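Local coordinates for malonyl CoA-acyl carrier protein transacylase (Synechocystis sp. PCC 6803 substr. Kazusa, PDB 4RR5), which transfers the malonyl group from malonyl-CoA to holo acyl carrier protein, supplying malonyl-ACP for fatty acid biosynthesis, at residues T3-P8 and L73-G78; P214-V219 and V249-I254. All coordinates share one frame; numbering follows the deposited sequence.

From the N terminus the chain first lays down strand 3-7, then runs through a largely helical excursion whose last helix, 56-76, comes back against that strand; interaction 1 closes this 64-residue loop. Interaction 2 opens much later, at the short strand around 215-217, and closes a 29-residue loop when helix 244-254 packs over it. The two loops follow in series, neither nested nor crossed. The centres of interaction 1 and interaction 2 lie about 16 Å apart. They touch nonetheless: L251 CD1 of interaction 2 packs 3.8 Å from A4 CB on strand 3-7. Strand 3-7 of the parallel sheet therefore meets helix 56-76 through W5 and helix 244-254 through A4 and V6.

Interaction 1 of 2, residues T3-P8 and L73-G78; sequences TAWVFP and LLRDKG
W5 reaches from strand 3-7 to L74 and R75 near the C-terminal end of helix 56-76. The contact belongs to a beta-alpha-beta crossover of the acyltransferase domain: strands 3-7 and 83-86 are parallel neighbours in the sheet with only helices between them, and helix 56-76 is the last before strand 83-86. The indole is best followed outward from its CB, which points at the helix. With CG set opposite the carbonyl carbon (chi1 -63°), the six-membered ring is the part that reaches L74 and R75. CZ2 passes 3.9 Å from L74 CB, and CH2, the far corner, comes within 3.6 Å of the same L74 CB. L74 CD1 covers one face as a CH-pi partner, 4.2 Å from the centroid of the W5 six-membered ring and only 5° off the normal. The aromatic ring of W260, on the adjacent strand, also meets the indole, its plane nearly parallel. R75 serves the edge: its extended chain carries the guanidinium past the indole, the two planes 50° apart, and NH2 bonds to A97 O. Near the indole's plane, R75 CG sits 4.2 Å from W5 CH2.

Interaction 2 of 2, residues P214-V219 and V249-I254; sequences PVLSNV and VNLGEI
L216 and L251 meet methyl to methyl, with the two CD2 atoms 3.7 Å apart, where helix 244-254 packs over the short, weakly bonded strand around 215-217. This is an α/β layer contact inside the acyltransferase domain, buried and purely apolar across the interface.

The tight part is small. L216 CB points at the helix, and its CD2 fits against the helix surface between two successive residues: L251 on one hand and N250 on the other, whose CB lies 3.8 Å away. The same methyl is 4.0 Å from L251 CG, while L216 CD1 adds a looser touch of 4.1 Å to L251 CD2. L251 does not start out facing the strand; it is the branching at CG that brings one methyl over. With chi2 at -177°, CD1 carries the chain onward and CD2 is left to turn to L216. Y83, on the neighbouring sheet strand, packs on L251 as well.

Moving along the helix toward I254, the fit slackens. I254 CD1 stays 4.5 Å from L216 CD1. P214 CB is farther off, 5.6 Å from I254 CD1. I254 and P214 are partly exposed, and the side chains of both touch P223. N250 is also partly exposed, but its amide is turned to a partner outside the two segments: ND2 donates a hydrogen bond to P221 O.

Beyond the strand, N218 takes S88 N, of the probable nucleophile, on its OD1. The leucine contact itself is away from that site. With no hydrogen bond or charge pair between the two segments, their hold on each other comes from close-fitting hydrocarbon, and the N250 amide at its border, committed to P221, takes no part in the grip.

Interaction 1 of 2, residues T3-P8 and L73-G78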
# COMPACT_ATOMS: atom_id res chain seq x y z
N THR A 3 6.38 8.87 16.20
CA THR A 3 5.95 7.59 15.66
C THR A 3 5.30 7.72 14.28
O THR A 3 4.42 8.56 14.06
CB THR A 3 4.96 6.83 16.61
OG1 THR A 3 5.54 6.66 17.90
CG2 THR A 3 4.66 5.46 16.07
N ALA A 4 5.78 6.89 13.35
CA ALA A 4 5.16 6.71 12.04
C ALA A 4 4.13 5.55 12.05
O ALA A 4 4.39 4.49 12.64
CB ALA A 4 6.22 6.45 11.01
N TRP A 5 2.98 5.76 11.43
CA TRP A 5 2.07 4.66 11.12
C TRP A 5 2.16 4.39 9.63
O TRP A 5 1.93 5.30 8.84
CB TRP A 5 0.62 4.95 11.49
CG TRP A 5 0.35 5.17 12.94
CD1 TRP A 5 1.24 5.11 13.97
CD2 TRP A 5 -0.91 5.52 13.52
NE1 TRP A 5 0.61 5.39 15.16
CE2 TRP A 5 -0.71 5.65 14.91
CE3 TRP A 5 -2.20 5.72 13.01
CZ2 TRP A 5 -1.75 5.98 15.79
CZ3 TRP A 5 -3.22 6.05 13.88
CH2 TRP A 5 -2.99 6.17 15.25
N VAL A 6 2.51 3.17 9.26
CA VAL A 6 2.62 2.81 7.85
C VAL A 6 1.64 1.69 7.51
O VAL A 6 1.46 0.75 8.28
CB VAL A 6 4.07 2.40 7.47
CG1 VAL A 6 5.00 3.55 7.71
CG2 VAL A 6 4.53 1.18 8.24
N PHE A 7 1.01 1.80 6.34
CA PHE A 7 -0.08 0.91 5.96
C PHE A 7 0.28 -0.05 4.81
O PHE A 7 0.65 0.37 3.72
CB PHE A 7 -1.31 1.74 5.63
CG PHE A 7 -1.84 2.53 6.82
CD1 PHE A 7 -1.27 3.76 7.17
CD2 PHE A 7 -2.86 2.03 7.61
CE1 PHE A 7 -1.73 4.48 8.29
CE2 PHE A 7 -3.33 2.74 8.73
CZ PHE A 7 -2.76 3.96 9.07
N PRO A 8 0.18 -1.37 5.07
CA PRO A 8 0.57 -2.33 4.04
C PRO A 8 -0.44 -2.43 2.88
O PRO A 8 -1.63 -2.16 3.04
CB PRO A 8 0.65 -3.64 4.81
CG PRO A 8 -0.34 -3.47 5.92
CD PRO A 8 -0.23 -2.03 6.32
N LEU A 73 -9.03 2.34 16.01
CA LEU A 73 -8.85 1.61 17.26
C LEU A 73 -7.65 2.15 18.04
O LEU A 73 -7.72 2.34 19.25
CB LEU A 73 -8.70 0.12 16.99
CG LEU A 73 -10.02 -0.54 16.59
CD1 LEU A 73 -9.79 -1.98 16.20
CD2 LEU A 73 -11.03 -0.42 17.72
N LEU A 74 -6.55 2.40 17.32
CA LEU A 74 -5.37 3.05 17.88
C LEU A 74 -5.69 4.42 18.47
O LEU A 74 -5.30 4.73 19.60
CB LEU A 74 -4.29 3.18 16.80
CG LEU A 74 -3.56 1.87 16.57
CD1 LEU A 74 -2.81 1.87 15.23
CD2 LEU A 74 -2.62 1.59 17.76
N ARG A 75 -6.43 5.23 17.72
CA ARG A 75 -6.87 6.53 18.20
C ARG A 75 -7.66 6.41 19.49
O ARG A 75 -7.38 7.10 20.47
CB ARG A 75 -7.68 7.26 17.14
CG ARG A 75 -6.80 7.77 15.99
CD ARG A 75 -7.48 8.85 15.18
NE ARG A 75 -6.59 9.35 14.14
CZ ARG A 75 -5.58 10.19 14.36
NH1 ARG A 75 -5.32 10.63 15.58
NH2 ARG A 75 -4.82 10.57 13.34
N ASP A 76 -8.64 5.51 19.50
CA ASP A 76 -9.46 5.29 20.68
C ASP A 76 -8.63 4.93 21.92
O ASP A 76 -8.96 5.36 23.03
CB ASP A 76 -10.48 4.19 20.41
CG ASP A 76 -11.67 4.26 21.34
OD1 ASP A 76 -12.43 5.25 21.24
OD2 ASP A 76 -11.84 3.34 22.17
N LYS A 77 -7.55 4.18 21.74
CA LYS A 77 -6.65 3.86 22.85
C LYS A 77 -5.77 5.06 23.24
O LYS A 77 -4.98 4.98 24.17
CB LYS A 77 -5.76 2.68 22.50
CG LYS A 77 -6.50 1.39 22.23
CD LYS A 77 -5.58 0.17 22.37
CE LYS A 77 -5.09 -0.02 23.81
NZ LYS A 77 -5.59 -1.29 24.41
N GLY A 78 -5.89 6.17 22.51
CA GLY A 78 -5.09 7.35 22.82
C GLY A 78 -3.87 7.59 21.94
O GLY A 78 -3.36 8.71 21.89

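Interaction 2 of 2, residues P214-V219 and V249-I254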
# COMPACT_ATOMS: atom_id res chain seq x y z
N PRO A 214 2.01 14.90 8.69
CA PRO A 214 2.69 14.74 7.40
C PRO A 214 2.43 13.38 6.75
O PRO A 214 2.57 12.35 7.41
CB PRO A 214 4.18 14.88 7.77
CG PRO A 214 4.18 15.71 8.99
CD PRO A 214 2.94 15.31 9.76
N VAL A 215 2.06 13.41 5.48
CA VAL A 215 1.94 12.22 4.64
C VAL A 215 3.16 12.11 3.74
O VAL A 215 3.50 13.08 3.06
CB VAL A 215 0.67 12.27 3.77
CG1 VAL A 215 0.41 10.92 3.09
CG2 VAL A 215 -0.52 12.73 4.60
N LEU A 216 3.82 10.95 3.72
CA LEU A 216 4.88 10.71 2.74
C LEU A 216 4.37 9.83 1.60
O LEU A 216 4.22 8.63 1.76
CB LEU A 216 6.11 10.07 3.40
CG LEU A 216 6.95 10.93 4.35
CD1 LEU A 216 6.20 11.32 5.63
CD2 LEU A 216 8.25 10.23 4.69
N SER A 217 4.14 10.44 0.44
CA SER A 217 3.51 9.73 -0.66
C SER A 217 4.45 8.89 -1.54
O SER A 217 5.63 9.20 -1.70
CB SER A 217 2.77 10.73 -1.52
OG SER A 217 1.95 11.52 -0.68
N ASN A 218 3.90 7.82 -2.11
CA ASN A 218 4.65 6.83 -2.88
C ASN A 218 5.53 7.40 -3.99
O ASN A 218 6.68 6.99 -4.15
CB ASN A 218 3.70 5.79 -3.51
CG ASN A 218 3.16 4.77 -2.50
OD1 ASN A 218 2.36 3.91 -2.86
ND2 ASN A 218 3.58 4.88 -1.24
N VAL A 219 4.99 8.32 -4.79
CA VAL A 219 5.77 8.85 -5.91
C VAL A 219 6.76 9.94 -5.47
O VAL A 219 7.67 10.28 -6.22
CB VAL A 219 4.88 9.43 -7.03
CG1 VAL A 219 4.10 8.31 -7.71
CG2 VAL A 219 3.96 10.54 -6.50
N VAL A 249 13.78 5.90 4.81
CA VAL A 249 14.95 6.74 5.07
C VAL A 249 14.52 8.15 5.46
O VAL A 249 15.09 8.73 6.40
CB VAL A 249 15.87 6.83 3.84
CG1 VAL A 249 17.10 7.66 4.17
CG2 VAL A 249 16.28 5.44 3.37
N ASN A 250 13.53 8.69 4.75
CA ASN A 250 13.01 10.03 5.05
C ASN A 250 12.42 10.11 6.44
O ASN A 250 12.54 11.13 7.12
CB ASN A 250 11.95 10.43 4.04
CG ASN A 250 12.53 10.73 2.68
OD1 ASN A 250 13.69 10.41 2.40
ND2 ASN A 250 11.73 11.34 1.81
N LEU A 251 11.77 9.03 6.83
CA LEU A 251 11.16 8.92 8.15
C LEU A 251 12.24 9.01 9.21
O LEU A 251 12.22 9.92 10.03
CB LEU A 251 10.40 7.61 8.29
CG LEU A 251 9.04 7.54 7.60
CD1 LEU A 251 8.38 6.19 7.89
CD2 LEU A 251 8.17 8.70 8.06
N GLY A 252 13.17 8.06 9.16
CA GLY A 252 14.27 7.98 10.11
C GLY A 252 15.04 9.28 10.26
O GLY A 252 15.60 9.55 11.32
N GLU A 253 15.04 10.10 9.22
CA GLU A 253 15.86 11.31 9.22
C GLU A 253 15.09 12.60 9.49
O GLU A 253 15.69 13.60 9.90
CB GLU A 253 16.61 11.41 7.89
CG GLU A 253 17.64 10.29 7.71
CD GLU A 253 18.63 10.55 6.59
OE1 GLU A 253 18.21 11.02 5.51
OE2 GLU A 253 19.83 10.29 6.81
N ILE A 254 13.78 12.61 9.29
CA ILE A 254 13.04 13.81 9.66
C ILE A 254 12.67 13.79 11.14
O ILE A 254 12.10 14.75 11.65
CB ILE A 254 11.74 14.00 8.82
CG1 ILE A 254 10.80 12.80 8.98
CG2 ILE A 254 12.08 14.26 7.37
CD1 ILE A 254 9.45 12.99 8.32